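FAA hydrolase family protein (Pseudomonas aeruginosa, PDB 6J5Y) probably hydrolyses fumarylpyruvate to fumarate and pyruvate, as a fumarylacetoacetate hydrolase family enzyme that binds manganese and pyruvate together. Local coordinates at residues A[24-29]-A[196-201]; A[33-38]-A[203-208]; A[53-58]-A[133-138]; A[82-87]-A[111-116]. All blocks are in the same frame, centred on the assembly; numbering follows the deposited sequence.

Overall arrangement
Contact 4 is the hub: it lies about 3 Å from the centre of the chain and supplies the three carboxylates E82, E84 and D113 that hold the manganese and, through it, pyruvate. The centres of contacts 1 and 3 each lie about 11 Å from it and that of contact 2 about 12 Å. Contact 1 shares its sheet, 198-200 pairing with 79-89, and T201 OG1 of contact 1 lies 2.6 Å from L85 O of contact 4. Contact 3 sends K54 and K134 to D113. Contact 2 contributes H36 and T203 to the pyruvate pocket; its nearest atoms are about 7 Å from contact 3, although both touch the ligand.

Contact 1 of 4, residues A[24-29]-A[196-201]; sequences RRVYCV and GDLVFT
With chi1 at -175°, R24 carries CG opposite its backbone N, and the extended chain runs out beside D197, both side chains pointing the same way. The guanidinium then meets the carboxylate at its own edge: NH2 reaches D197 OD1 at 2.7 Å, practically in the guanidinium plane and on the syn lone pair of that oxygen, in a salt bridge. OD1 takes a second bond from R25 N at 3.1 Å, which comes from the anti side but well out of the carboxylate plane, so one oxygen binds two consecutive residues. R24 NH2 also donates to a water, whose approaches to Y27 OH and D197 OD2 are doubtfully short. R25 NH1 donates to Y27 OH at 3.0 Å, and D197 OD2 lies at the edge of the Y27 ring.

Beyond this polar end the segments run as parallel strands. R25 O receives L198 N, Y27 N gives to L198 O at 2.8 Å, F200 N to Y27 O, and V29 N to F200 O at 2.7 Å. On the V26 and C28 face, V26 CG1 packs 3.9 Å from F200 CE1, while C28 SG stands obliquely 5.0 Å from the ring centroid of F200. V29 belongs to the pyruvate pocket, so the strand pair leads into the active site.

The pair sits inside the large mixed sheet: strand 50-54 flanks 26-30, strand 79-89 flanks 198-200, and helix 180-190 packs on Y27, V29 and V199 through L187 and T183.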
loop_
_atom_site.group_PDB
_atom_site.type_symbol
_atom_site.label_atom_id
_atom_site.label_comp_id
_atom_site.label_asym_id
_atom_site.label_seq_id
_atom_site.Cartn_x
_atom_site.Cartn_y
_atom_site.Cartn_z
ATOM N N ARG A 24 -3.929 -12.083 -3.709
ATOM C CA ARG A 24 -3.138 -12.800 -4.719
ATOM C C ARG A 24 -1.751 -12.166 -4.871
ATOM O O ARG A 24 -0.867 -12.670 -4.272
ATOM C CB ARG A 24 -3.892 -12.875 -6.039
ATOM C CG ARG A 24 -3.189 -13.699 -7.099
ATOM C CD ARG A 24 -3.990 -13.693 -8.373
ATOM N NE ARG A 24 -3.251 -14.219 -9.487
ATOM C CZ ARG A 24 -2.435 -13.550 -10.267
ATOM N NH1 ARG A 24 -1.831 -14.184 -11.248
ATOM N NH2 ARG A 24 -2.199 -12.273 -10.063
ATOM N N ARG A 25 -1.606 -11.102 -5.644
ATOM C CA ARG A 25 -0.285 -10.435 -5.773
ATOM C C ARG A 25 -0.393 -9.049 -5.134
ATOM O O ARG A 25 -1.476 -8.518 -5.076
ATOM C CB ARG A 25 0.160 -10.246 -7.219
ATOM C CG ARG A 25 0.557 -11.526 -7.930
ATOM C CD ARG A 25 1.299 -11.256 -9.212
ATOM N NE ARG A 25 1.543 -12.462 -9.955
ATOM C CZ ARG A 25 1.909 -12.505 -11.222
ATOM N NH1 ARG A 25 2.096 -11.397 -11.908
ATOM N NH2 ARG A 25 2.082 -13.666 -11.801
ATOM N N VAL A 26 0.738 -8.461 -4.768
ATOM C CA VAL A 26 0.704 -7.112 -4.156
ATOM C C VAL A 26 1.596 -6.199 -4.983
ATOM O O VAL A 26 2.776 -6.419 -5.031
ATOM C CB VAL A 26 1.037 -7.116 -2.660
ATOM C CG1 VAL A 26 0.938 -5.725 -2.083
ATOM C CG2 VAL A 26 0.124 -8.071 -1.922
ATOM N N TYR A 27 0.948 -5.281 -5.670
ATOM C CA TYR A 27 1.633 -4.327 -6.565
ATOM C C TYR A 27 1.695 -3.029 -5.798
ATOM O O TYR A 27 0.732 -2.738 -5.068
ATOM C CB TYR A 27 0.877 -4.158 -7.878
ATOM C CG TYR A 27 0.862 -5.373 -8.771
ATOM C CD1 TYR A 27 1.999 -5.765 -9.457
ATOM C CD2 TYR A 27 -0.267 -6.159 -8.884
ATOM C CE1 TYR A 27 1.998 -6.867 -10.295
ATOM C CE2 TYR A 27 -0.292 -7.251 -9.733
ATOM C CZ TYR A 27 0.848 -7.625 -10.424
ATOM O OH TYR A 27 0.807 -8.716 -11.243
ATOM N N CYS A 28 2.775 -2.286 -5.993
ATOM C CA CYS A 28 3.005 -0.998 -5.319
ATOM C C CYS A 28 3.447 -0.014 -6.391
ATOM O O CYS A 28 4.217 -0.425 -7.315
ATOM C CB CYS A 28 4.043 -1.110 -4.207
ATOM S SG CYS A 28 3.653 -2.325 -2.922
ATOM N N VAL A 29 2.937 1.211 -6.313
ATOM C CA VAL A 29 3.373 2.310 -7.219
ATOM C C VAL A 29 4.339 3.201 -6.440
ATOM O O VAL A 29 3.981 3.650 -5.313
ATOM C CB VAL A 29 2.198 3.118 -7.801
ATOM C CG1 VAL A 29 2.705 4.061 -8.885
ATOM C CG2 VAL A 29 1.090 2.235 -8.354
ATOM N N GLY A 196 -8.121 -10.680 -6.528
ATOM C CA GLY A 196 -7.271 -10.868 -5.341
ATOM C C GLY A 196 -6.075 -9.942 -5.340
ATOM O O GLY A 196 -5.493 -9.749 -4.260
ATOM N N ASP A 197 -5.675 -9.437 -6.509
ATOM C CA ASP A 197 -4.489 -8.557 -6.625
ATOM C C ASP A 197 -4.775 -7.273 -5.845
ATOM O O ASP A 197 -5.963 -6.813 -5.840
ATOM C CB ASP A 197 -4.138 -8.257 -8.082
ATOM C CG ASP A 197 -3.478 -9.377 -8.862
ATOM O OD1 ASP A 197 -3.168 -10.452 -8.267
ATOM O OD2 ASP A 197 -3.328 -9.192 -10.092
ATOM N N LEU A 198 -3.758 -6.728 -5.166
ATOM C CA LEU A 198 -3.878 -5.413 -4.483
ATOM C C LEU A 198 -2.928 -4.458 -5.180
ATOM O O LEU A 198 -1.866 -4.934 -5.688
ATOM C CB LEU A 198 -3.512 -5.500 -3.000
ATOM C CG LEU A 198 -4.228 -6.566 -2.178
ATOM C CD1 LEU A 198 -3.812 -6.461 -0.714
ATOM C CD2 LEU A 198 -5.744 -6.400 -2.306
ATOM N N VAL A 199 -3.324 -3.192 -5.252
ATOM C CA VAL A 199 -2.418 -2.110 -5.726
ATOM C C VAL A 199 -2.328 -1.064 -4.618
ATOM O O VAL A 199 -3.335 -0.426 -4.334
ATOM C CB VAL A 199 -2.885 -1.481 -7.044
ATOM C CG1 VAL A 199 -1.860 -0.470 -7.576
ATOM C CG2 VAL A 199 -3.229 -2.538 -8.067
ATOM N N PHE A 200 -1.140 -0.934 -4.026
ATOM C CA PHE A 200 -0.707 0.196 -3.180
ATOM C C PHE A 200 -0.344 1.336 -4.148
ATOM O O PHE A 200 0.573 1.167 -4.943
ATOM C CB PHE A 200 0.454 -0.251 -2.285
ATOM C CG PHE A 200 0.074 -1.050 -1.063
ATOM C CD1 PHE A 200 -0.574 -2.272 -1.185
ATOM C CD2 PHE A 200 0.394 -0.598 0.213
ATOM C CE1 PHE A 200 -0.921 -3.007 -0.057
ATOM C CE2 PHE A 200 0.061 -1.345 1.336
ATOM C CZ PHE A 200 -0.588 -2.547 1.202
ATOM N N THR A 201 -1.089 2.431 -4.130
ATOM C CA THR A 201 -1.039 3.472 -5.182
ATOM C C THR A 201 0.062 4.506 -4.923
ATOM O O THR A 201 0.171 5.442 -5.752
ATOM C CB THR A 201 -2.404 4.140 -5.295
ATOM O OG1 THR A 201 -2.778 4.660 -4.018
ATOM C CG2 THR A 201 -3.440 3.154 -5.795
HETATM O O HOH W 1 -1.396 -9.933 -11.351
#

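Contact 2 of 4, residues A[33-38]-A[203-208]; sequences YAAHAR and TPEGVG. With PYR (pyruvic acid), chain B.
T203, whose methyl lies on the H36 ring, has its hydroxyl OG1 gripped by two groups, I83 O and the Q169 amide NE2. A chi1 of -160° puts OG1 opposite the backbone N and leaves CG2 between N and the carbonyl carbon, where it can cover one face of the imidazole; T203 CG2 is 3.8 Å from the ring centroid of H36 and 19° off the normal, a CH-pi contact.

H36 extends into the pocket with chi1 -179°. Around its ring, V207 CG1 comes within 3.4 Å of H36 CE1 obliquely, the two side chains crossing at about a right angle. ND1 is bonded to E39 OE2, which helps fix the ring's rotation. The CD2 edge is left facing the ligand: H36 CD2 is 3.3 Å from pyruvate OXT, which lies near the ring plane. T203 N adds a weak hydrogen bond to pyruvate O at 3.2 Å.

On the other flank, Y33 at the N-cap position lies beside P204, the two side chains pointing the same way. P204 CB sits over the tyrosine face, 4.0 Å from the ring centroid of Y33. E205 is bent at chi2 and rests its carboxylate on a methyl group, E205 OE1 to A35 CB 3.3 Å, a plain van der Waals touch.

The contact thus lays the start of helix 34-39 across the loop that links strand 198-200 to strand 208-209, with strand 79-89 touching T203 and V207, and strand 166-172 covering Y33 and P204 through S171.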
loop_
_atom_site.group_PDB
_atom_site.type_symbol
_atom_site.label_atom_id
_atom_site.label_comp_id
_atom_site.label_asym_id
_atom_site.label_seq_id
_atom_site.Cartn_x
_atom_site.Cartn_y
_atom_site.Cartn_z
ATOM N N TYR A 33 3.115 10.700 -6.074
ATOM C CA TYR A 33 2.670 12.034 -5.614
ATOM C C TYR A 33 3.833 12.977 -5.899
ATOM O O TYR A 33 4.933 12.663 -5.427
ATOM C CB TYR A 33 2.296 12.024 -4.129
ATOM C CG TYR A 33 1.018 11.303 -3.760
ATOM C CD1 TYR A 33 0.996 9.928 -3.606
ATOM C CD2 TYR A 33 -0.158 11.993 -3.508
ATOM C CE1 TYR A 33 -0.153 9.257 -3.222
ATOM C CE2 TYR A 33 -1.319 11.334 -3.120
ATOM C CZ TYR A 33 -1.318 9.955 -2.983
ATOM O OH TYR A 33 -2.453 9.270 -2.626
ATOM N N ALA A 34 3.599 14.049 -6.649
ATOM C CA ALA A 34 4.660 14.976 -7.113
ATOM C C ALA A 34 5.451 15.478 -5.902
ATOM O O ALA A 34 6.687 15.427 -5.945
ATOM C CB ALA A 34 4.051 16.118 -7.907
ATOM N N ALA A 35 4.761 15.883 -4.829
ATOM C CA ALA A 35 5.393 16.458 -3.613
ATOM C C ALA A 35 6.335 15.419 -2.998
ATOM O O ALA A 35 7.453 15.794 -2.615
ATOM C CB ALA A 35 4.343 16.943 -2.639
ATOM N N HIS A 36 5.930 14.147 -2.926
ATOM C CA HIS A 36 6.792 13.043 -2.411
ATOM C C HIS A 36 8.006 12.808 -3.323
ATOM O O HIS A 36 9.125 12.671 -2.787
ATOM C CB HIS A 36 6.003 11.740 -2.247
ATOM C CG HIS A 36 6.836 10.634 -1.701
ATOM N ND1 HIS A 36 7.541 10.758 -0.522
ATOM C CD2 HIS A 36 7.104 9.399 -2.175
ATOM C CE1 HIS A 36 8.202 9.636 -0.295
ATOM N NE2 HIS A 36 7.940 8.787 -1.289
ATOM N N ALA A 37 7.804 12.718 -4.643
ATOM C CA ALA A 37 8.903 12.587 -5.635
ATOM C C ALA A 37 9.965 13.665 -5.382
ATOM O O ALA A 37 11.168 13.304 -5.293
ATOM C CB ALA A 37 8.363 12.662 -7.054
ATOM N N ARG A 38 9.537 14.927 -5.252
ATOM C CA ARG A 38 10.422 16.107 -5.033
ATOM C C ARG A 38 11.185 15.954 -3.710
ATOM O O ARG A 38 12.419 16.181 -3.718
ATOM C CB ARG A 38 9.632 17.421 -5.051
ATOM C CG ARG A 38 9.315 17.950 -6.444
ATOM C CD ARG A 38 8.845 19.404 -6.428
ATOM N NE ARG A 38 8.249 19.786 -5.146
ATOM C CZ ARG A 38 6.947 19.803 -4.854
ATOM N NH1 ARG A 38 6.033 19.481 -5.755
ATOM N NH2 ARG A 38 6.562 20.150 -3.638
ATOM N N THR A 203 2.685 6.903 -1.892
ATOM C CA THR A 203 2.593 7.696 -0.645
ATOM C C THR A 203 2.843 9.181 -0.914
ATOM O O THR A 203 3.718 9.558 -1.695
ATOM C CB THR A 203 3.519 7.113 0.420
ATOM O OG1 THR A 203 3.052 7.602 1.678
ATOM C CG2 THR A 203 4.985 7.427 0.177
ATOM N N PRO A 204 2.050 10.061 -0.263
ATOM C CA PRO A 204 2.255 11.501 -0.371
ATOM C C PRO A 204 3.527 11.881 0.396
ATOM O O PRO A 204 4.205 11.010 0.916
ATOM C CB PRO A 204 0.965 12.116 0.201
ATOM C CG PRO A 204 0.367 11.040 1.096
ATOM C CD PRO A 204 0.938 9.714 0.641
ATOM N N GLU A 205 3.869 13.167 0.376
ATOM C CA GLU A 205 5.086 13.711 1.025
ATOM C C GLU A 205 4.953 13.524 2.546
ATOM O O GLU A 205 3.844 13.334 3.008
ATOM C CB GLU A 205 5.278 15.182 0.617
ATOM C CG GLU A 205 4.258 16.151 1.201
ATOM C CD GLU A 205 2.886 16.219 0.539
ATOM O OE1 GLU A 205 2.598 15.368 -0.339
ATOM O OE2 GLU A 205 2.099 17.134 0.894
ATOM N N GLY A 206 6.054 13.592 3.289
ATOM C CA GLY A 206 6.046 13.570 4.760
ATOM C C GLY A 206 6.422 12.220 5.334
ATOM O O GLY A 206 6.214 12.030 6.531
ATOM N N VAL A 207 6.928 11.307 4.508
ATOM C CA VAL A 207 7.457 9.988 4.968
ATOM C C VAL A 207 8.619 10.237 5.933
ATOM O O VAL A 207 9.333 11.233 5.782
ATOM C CB VAL A 207 7.922 9.091 3.809
ATOM C CG1 VAL A 207 6.834 8.880 2.769
ATOM C CG2 VAL A 207 9.191 9.632 3.167
ATOM N N GLY A 208 8.845 9.295 6.839
ATOM C CA GLY A 208 9.846 9.430 7.901
ATOM C C GLY A 208 10.061 8.127 8.625
ATOM O O GLY A 208 9.227 7.152 8.451
HETATM C C PYR B . 6.344 5.328 -2.865
HETATM O O PYR B . 5.250 5.051 -2.330
HETATM O OXT PYR B . 6.545 6.424 -3.438
HETATM C CA PYR B . 7.255 4.388 -2.850
HETATM O O3 PYR B . 6.945 3.295 -2.359
HETATM C CB PYR B . 8.640 4.515 -3.413
#

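Contact 3 of 4, residues A[53-58]-A[133-138]; sequences CKPADA and GKAFDR. With PYR (pyruvic acid), chain B.
A pocket lysine and a second-shell lysine meet where strand 50-54 passes the end of helix 131-134: K54 grips the backbone of K134, and K134 reaches the pyruvate. The K54 chain runs straight through chi2 and chi3 and then bends at chi4, -98°, which turns NZ onto K134 O at 2.9 Å. The donor lies in the carbonyl plane. K54 NZ is also tied to D113 OD1 by a salt bridge and to S139 O by a hydrogen bond, so several oxygens fix the position of this ammonium.

K134 leads the other way. Its chain bends at chi2, -64°, and NZ gives a hydrogen bond to pyruvate O3 at 3.0 Å, while it is also bonded to D113 OD2 and T115 OG1. The two ammonium nitrogens, K54 NZ and K134 NZ, stay 5.6 Å apart, served by different oxygens of one carboxylate.

Further along, the chains pack more lightly. A135, where the helix geometry is lost, sets CB 4.0 Å from P55 CD, and its methyl also touches C53 O. The methyl of A58 rests on F136 O, CB to O 3.5 Å. A CA-H contact runs from R138 CA to A58 O, and a water bridges D57 O and R138 N, accepting from the latter at 2.9 Å.

A lysine that bonds to the ligand next to a metal-binding aspartate is typical of the fumarylacetoacetate hydrolase active site; here K54 is the second-shell residue that holds both the aspartate and the lysine's backbone.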
loop_
_atom_site.group_PDB
_atom_site.type_symbol
_atom_site.label_atom_id
_atom_site.label_comp_id
_atom_site.label_asym_id
_atom_site.label_seq_id
_atom_site.Cartn_x
_atom_site.Cartn_y
_atom_site.Cartn_z
ATOM N N CYS A 53 6.711 -4.934 -6.043
ATOM C CA CYS A 53 5.839 -5.969 -5.452
ATOM C C CYS A 53 6.296 -6.305 -4.037
ATOM O O CYS A 53 7.454 -6.008 -3.650
ATOM C CB CYS A 53 5.794 -7.229 -6.292
ATOM S SG CYS A 53 5.041 -6.983 -7.926
ATOM N N LYS A 54 5.340 -6.825 -3.290
ATOM C CA LYS A 54 5.541 -7.480 -1.994
ATOM C C LYS A 54 4.828 -8.808 -2.099
ATOM O O LYS A 54 3.874 -8.926 -2.861
ATOM C CB LYS A 54 4.928 -6.673 -0.846
ATOM C CG LYS A 54 5.476 -5.262 -0.677
ATOM C CD LYS A 54 4.681 -4.481 0.338
ATOM C CE LYS A 54 5.187 -3.072 0.509
ATOM N NZ LYS A 54 6.076 -2.978 1.685
ATOM N N PRO A 55 5.261 -9.811 -1.323
ATOM C CA PRO A 55 4.492 -11.053 -1.226
ATOM C C PRO A 55 3.150 -10.806 -0.507
ATOM O O PRO A 55 3.066 -9.963 0.402
ATOM C CB PRO A 55 5.443 -11.996 -0.472
ATOM C CG PRO A 55 6.350 -11.067 0.316
ATOM C CD PRO A 55 6.505 -9.826 -0.540
ATOM N N ALA A 56 2.118 -11.537 -0.928
ATOM C CA ALA A 56 0.794 -11.566 -0.286
ATOM C C ALA A 56 1.006 -11.655 1.225
ATOM O O ALA A 56 0.238 -11.010 1.943
ATOM C CB ALA A 56 -0.022 -12.758 -0.765
ATOM N N ASP A 57 1.945 -12.494 1.683
ATOM C CA ASP A 57 2.074 -12.820 3.132
ATOM C C ASP A 57 2.851 -11.745 3.893
ATOM O O ASP A 57 3.010 -11.915 5.102
ATOM C CB ASP A 57 2.591 -14.236 3.394
ATOM C CG ASP A 57 3.953 -14.630 2.865
ATOM O OD1 ASP A 57 4.774 -13.747 2.557
ATOM O OD2 ASP A 57 4.184 -15.835 2.809
ATOM N N ALA A 58 3.269 -10.667 3.238
ATOM C CA ALA A 58 3.716 -9.414 3.879
ATOM C C ALA A 58 2.494 -8.579 4.279
ATOM O O ALA A 58 2.644 -7.682 5.129
ATOM C CB ALA A 58 4.618 -8.669 2.928
ATOM N N GLY A 133 14.601 -3.975 0.824
ATOM C CA GLY A 133 14.008 -2.724 1.344
ATOM C C GLY A 133 12.474 -2.707 1.369
ATOM O O GLY A 133 11.914 -1.988 2.225
ATOM N N LYS A 134 11.802 -3.405 0.444
ATOM C CA LYS A 134 10.337 -3.251 0.206
ATOM C C LYS A 134 9.562 -4.552 0.406
ATOM O O LYS A 134 8.347 -4.475 0.695
ATOM C CB LYS A 134 10.082 -2.728 -1.213
ATOM C CG LYS A 134 10.414 -1.261 -1.420
ATOM C CD LYS A 134 9.525 -0.398 -0.573
ATOM C CE LYS A 134 9.500 1.060 -0.962
ATOM N NZ LYS A 134 8.402 1.741 -0.246
ATOM N N ALA A 135 10.180 -5.715 0.253
ATOM C CA ALA A 135 9.400 -6.958 0.102
ATOM C C ALA A 135 9.623 -7.858 1.313
ATOM O O ALA A 135 9.642 -9.075 1.147
ATOM C CB ALA A 135 9.767 -7.619 -1.207
ATOM N N PHE A 136 9.746 -7.267 2.502
ATOM C CA PHE A 136 10.196 -7.960 3.738
ATOM C C PHE A 136 8.976 -8.319 4.591
ATOM O O PHE A 136 7.825 -8.032 4.203
ATOM C CB PHE A 136 11.235 -7.115 4.480
ATOM C CG PHE A 136 10.728 -5.783 4.962
ATOM C CD1 PHE A 136 10.666 -4.689 4.100
ATOM C CD2 PHE A 136 10.281 -5.627 6.266
ATOM C CE1 PHE A 136 10.193 -3.461 4.551
ATOM C CE2 PHE A 136 9.798 -4.403 6.709
ATOM C CZ PHE A 136 9.766 -3.319 5.857
ATOM N N ASP A 137 9.250 -9.008 5.700
ATOM C CA ASP A 137 8.245 -9.641 6.590
ATOM C C ASP A 137 7.335 -8.546 7.174
ATOM O O ASP A 137 7.863 -7.509 7.632
ATOM C CB ASP A 137 8.958 -10.495 7.645
ATOM C CG ASP A 137 9.671 -11.703 7.073
ATOM O OD1 ASP A 137 9.356 -12.105 5.913
ATOM O OD2 ASP A 137 10.520 -12.258 7.787
ATOM N N ARG A 138 6.019 -8.741 7.044
ATOM C CA ARG A 138 4.951 -7.912 7.657
ATOM C C ARG A 138 5.158 -6.458 7.227
ATOM O O ARG A 138 4.968 -5.555 8.051
ATOM C CB ARG A 138 4.985 -8.109 9.174
ATOM C CG ARG A 138 4.680 -9.538 9.600
ATOM C CD ARG A 138 4.513 -9.657 11.102
ATOM N NE ARG A 138 3.800 -10.887 11.393
ATOM C CZ ARG A 138 2.630 -10.984 12.030
ATOM N NH1 ARG A 138 2.093 -12.180 12.222
ATOM N NH2 ARG A 138 2.012 -9.909 12.498
HETATM C C PYR B . 6.344 5.328 -2.865
HETATM O O PYR B . 5.250 5.051 -2.330
HETATM O OXT PYR B . 6.545 6.424 -3.438
HETATM C CA PYR B . 7.255 4.388 -2.850
HETATM O O3 PYR B . 6.945 3.295 -2.359
HETATM C CB PYR B . 8.640 4.515 -3.413
HETATM O O HOH W 2 5.508 -11.544 6.346
#

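Contact 4 of 4, residues A[82-87]-A[111-116]; sequences EIELVA and GLDMTR. With MN (manganese (II) ion), chain C; PYR (pyruvic acid), chain B.
G111 pairs with E84 in the antiparallel ladder that carries the metal site of the fumarylacetoacetate hydrolase fold. It is the hydrogen-bonded pair, with G111 N to E84 O at 2.8 Å and E84 N to G111 O also at 2.8 Å. V86 CG2 packs against the CA of this glycine.

L112 comes next, in the non-hydrogen-bonded pair with I83. On the side of the sheet away from the metal, L112 CD2 and I83 CD1 cross at 4.1 Å, packing toward strand 158-163, where L161 touches both.

D113 then breaks from the ladder. Its N still bonds to E82 O at 2.9 Å, in the carbonyl plane, and chi1 of 174° carries the carboxylate toward the glutamates. D113 OD2 binds manganese at 2.2 Å, joined by E82 OE1 at 2.2 Å and E84 OE2 at 2.0 Å. These three oxygens are neighbours on one face of the coordination sphere, and the aspartate plane stands 78° from that of E82 and 79° from that of E84. Lysines steady the aspartate, K54 through OD1 and K134 through OD2. Pyruvate chelates through O and O3, and a water completes the six ligands.

T115 returns to a short strand, its OG1 donating to D113 O from above the carbonyl plane and also bonded to K134 NZ. The non-ligating glutamate oxygens are held too: R117 makes a salt bridge to E82 OE2 and G202 N a bond to E84 OE1. The metal-bound water donates to that same E84 OE1, at 2.8 Å from water O.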
loop_
_atom_site.group_PDB
_atom_site.type_symbol
_atom_site.label_atom_id
_atom_site.label_comp_id
_atom_site.label_asym_id
_atom_site.label_seq_id
_atom_site.Cartn_x
_atom_site.Cartn_y
_atom_site.Cartn_z
ATOM N N GLU A 82 4.768 4.733 5.286
ATOM C CA GLU A 82 4.218 5.375 4.062
ATOM C C GLU A 82 2.718 5.081 3.981
ATOM O O GLU A 82 2.398 3.898 3.680
ATOM C CB GLU A 82 4.858 4.778 2.804
ATOM C CG GLU A 82 6.357 4.969 2.653
ATOM C CD GLU A 82 6.899 4.565 1.287
ATOM O OE1 GLU A 82 6.127 4.063 0.476
ATOM O OE2 GLU A 82 8.104 4.714 1.052
ATOM N N ILE A 83 1.823 6.065 4.207
ATOM C CA ILE A 83 0.349 5.823 4.116
ATOM C C ILE A 83 -0.035 5.762 2.633
ATOM O O ILE A 83 0.548 6.533 1.836
ATOM C CB ILE A 83 -0.458 6.872 4.909
ATOM C CG1 ILE A 83 -1.872 6.387 5.208
ATOM C CG2 ILE A 83 -0.469 8.221 4.222
ATOM C CD1 ILE A 83 -1.925 5.139 6.060
ATOM N N GLU A 84 -0.956 4.865 2.254
ATOM C CA GLU A 84 -1.311 4.668 0.823
ATOM C C GLU A 84 -2.772 4.211 0.713
ATOM O O GLU A 84 -3.211 3.393 1.568
ATOM C CB GLU A 84 -0.377 3.644 0.157
ATOM C CG GLU A 84 1.100 3.873 0.410
ATOM C CD GLU A 84 2.066 3.375 -0.661
ATOM O OE1 GLU A 84 1.607 2.780 -1.688
ATOM O OE2 GLU A 84 3.282 3.604 -0.478
ATOM N N LEU A 85 -3.477 4.728 -0.297
ATOM C CA LEU A 85 -4.736 4.127 -0.800
ATOM C C LEU A 85 -4.415 2.794 -1.482
ATOM O O LEU A 85 -3.551 2.762 -2.386
ATOM C CB LEU A 85 -5.448 5.083 -1.757
ATOM C CG LEU A 85 -6.692 4.529 -2.455
ATOM C CD1 LEU A 85 -7.851 4.388 -1.492
ATOM C CD2 LEU A 85 -7.079 5.415 -3.623
ATOM N N VAL A 86 -5.117 1.750 -1.050
ATOM C CA VAL A 86 -5.040 0.403 -1.645
ATOM C C VAL A 86 -6.336 0.178 -2.388
ATOM O O VAL A 86 -7.434 0.366 -1.793
ATOM C CB VAL A 86 -4.773 -0.718 -0.621
ATOM C CG1 VAL A 86 -4.592 -2.051 -1.327
ATOM C CG2 VAL A 86 -3.565 -0.426 0.258
ATOM N N ALA A 87 -6.191 -0.226 -3.640
ATOM C CA ALA A 87 -7.269 -0.708 -4.519
ATOM C C ALA A 87 -7.173 -2.230 -4.610
ATOM O O ALA A 87 -6.060 -2.731 -4.912
ATOM C CB ALA A 87 -7.141 -0.061 -5.868
ATOM N N GLY A 111 -3.630 1.522 3.633
ATOM C CA GLY A 111 -2.443 0.672 3.748
ATOM C C GLY A 111 -1.210 1.441 4.164
ATOM O O GLY A 111 -1.177 2.658 3.986
ATOM N N LEU A 112 -0.220 0.709 4.665
ATOM C CA LEU A 112 1.131 1.216 4.978
ATOM C C LEU A 112 2.153 0.408 4.173
ATOM O O LEU A 112 2.206 -0.837 4.301
ATOM C CB LEU A 112 1.394 1.072 6.475
ATOM C CG LEU A 112 0.838 2.173 7.369
ATOM C CD1 LEU A 112 0.828 1.714 8.816
ATOM C CD2 LEU A 112 1.670 3.446 7.213
ATOM N N ASP A 113 2.948 1.110 3.379
ATOM C CA ASP A 113 4.076 0.508 2.650
ATOM C C ASP A 113 5.294 0.667 3.557
ATOM O O ASP A 113 6.108 1.605 3.329
ATOM C CB ASP A 113 4.177 1.118 1.251
ATOM C CG ASP A 113 5.405 0.647 0.502
ATOM O OD1 ASP A 113 6.006 -0.368 0.946
ATOM O OD2 ASP A 113 5.769 1.300 -0.505
ATOM N N MET A 114 5.423 -0.213 4.550
ATOM C CA MET A 114 6.520 -0.106 5.545
ATOM C C MET A 114 7.833 -0.448 4.812
ATOM O O MET A 114 7.817 -1.230 3.837
ATOM C CB MET A 114 6.274 -0.997 6.769
ATOM C CG MET A 114 4.974 -0.653 7.508
ATOM S SD MET A 114 4.916 1.083 8.061
ATOM C CE MET A 114 6.417 1.184 9.039
ATOM N N THR A 115 8.908 0.263 5.122
ATOM C CA THR A 115 10.089 0.332 4.222
ATOM C C THR A 115 11.370 0.294 5.059
ATOM O O THR A 115 11.440 1.071 5.993
ATOM C CB THR A 115 10.034 1.606 3.363
ATOM O OG1 THR A 115 8.859 1.545 2.548
ATOM C CG2 THR A 115 11.242 1.774 2.472
ATOM N N ARG A 116 12.329 -0.601 4.763
ATOM C CA ARG A 116 13.698 -0.498 5.330
ATOM C C ARG A 116 14.409 0.507 4.437
ATOM O O ARG A 116 14.957 0.075 3.438
ATOM C CB ARG A 116 14.367 -1.870 5.424
ATOM C CG ARG A 116 13.578 -2.826 6.312
ATOM C CD ARG A 116 14.293 -4.097 6.669
ATOM N NE ARG A 116 14.350 -5.056 5.580
ATOM C CZ ARG A 116 14.601 -6.347 5.738
ATOM N NH1 ARG A 116 14.633 -7.142 4.684
ATOM N NH2 ARG A 116 14.806 -6.840 6.952
HETATM MN MN MN C . 5.058 3.234 -1.219
HETATM C C PYR B . 6.344 5.328 -2.865
HETATM O O PYR B . 5.250 5.051 -2.330
HETATM O OXT PYR B . 6.545 6.424 -3.438
HETATM C CA PYR B . 7.255 4.388 -2.850
HETATM O O3 PYR B . 6.945 3.295 -2.359
HETATM C CB PYR B . 8.640 4.515 -3.413
HETATM O O HOH W 3 4.086 2.236 -2.876
#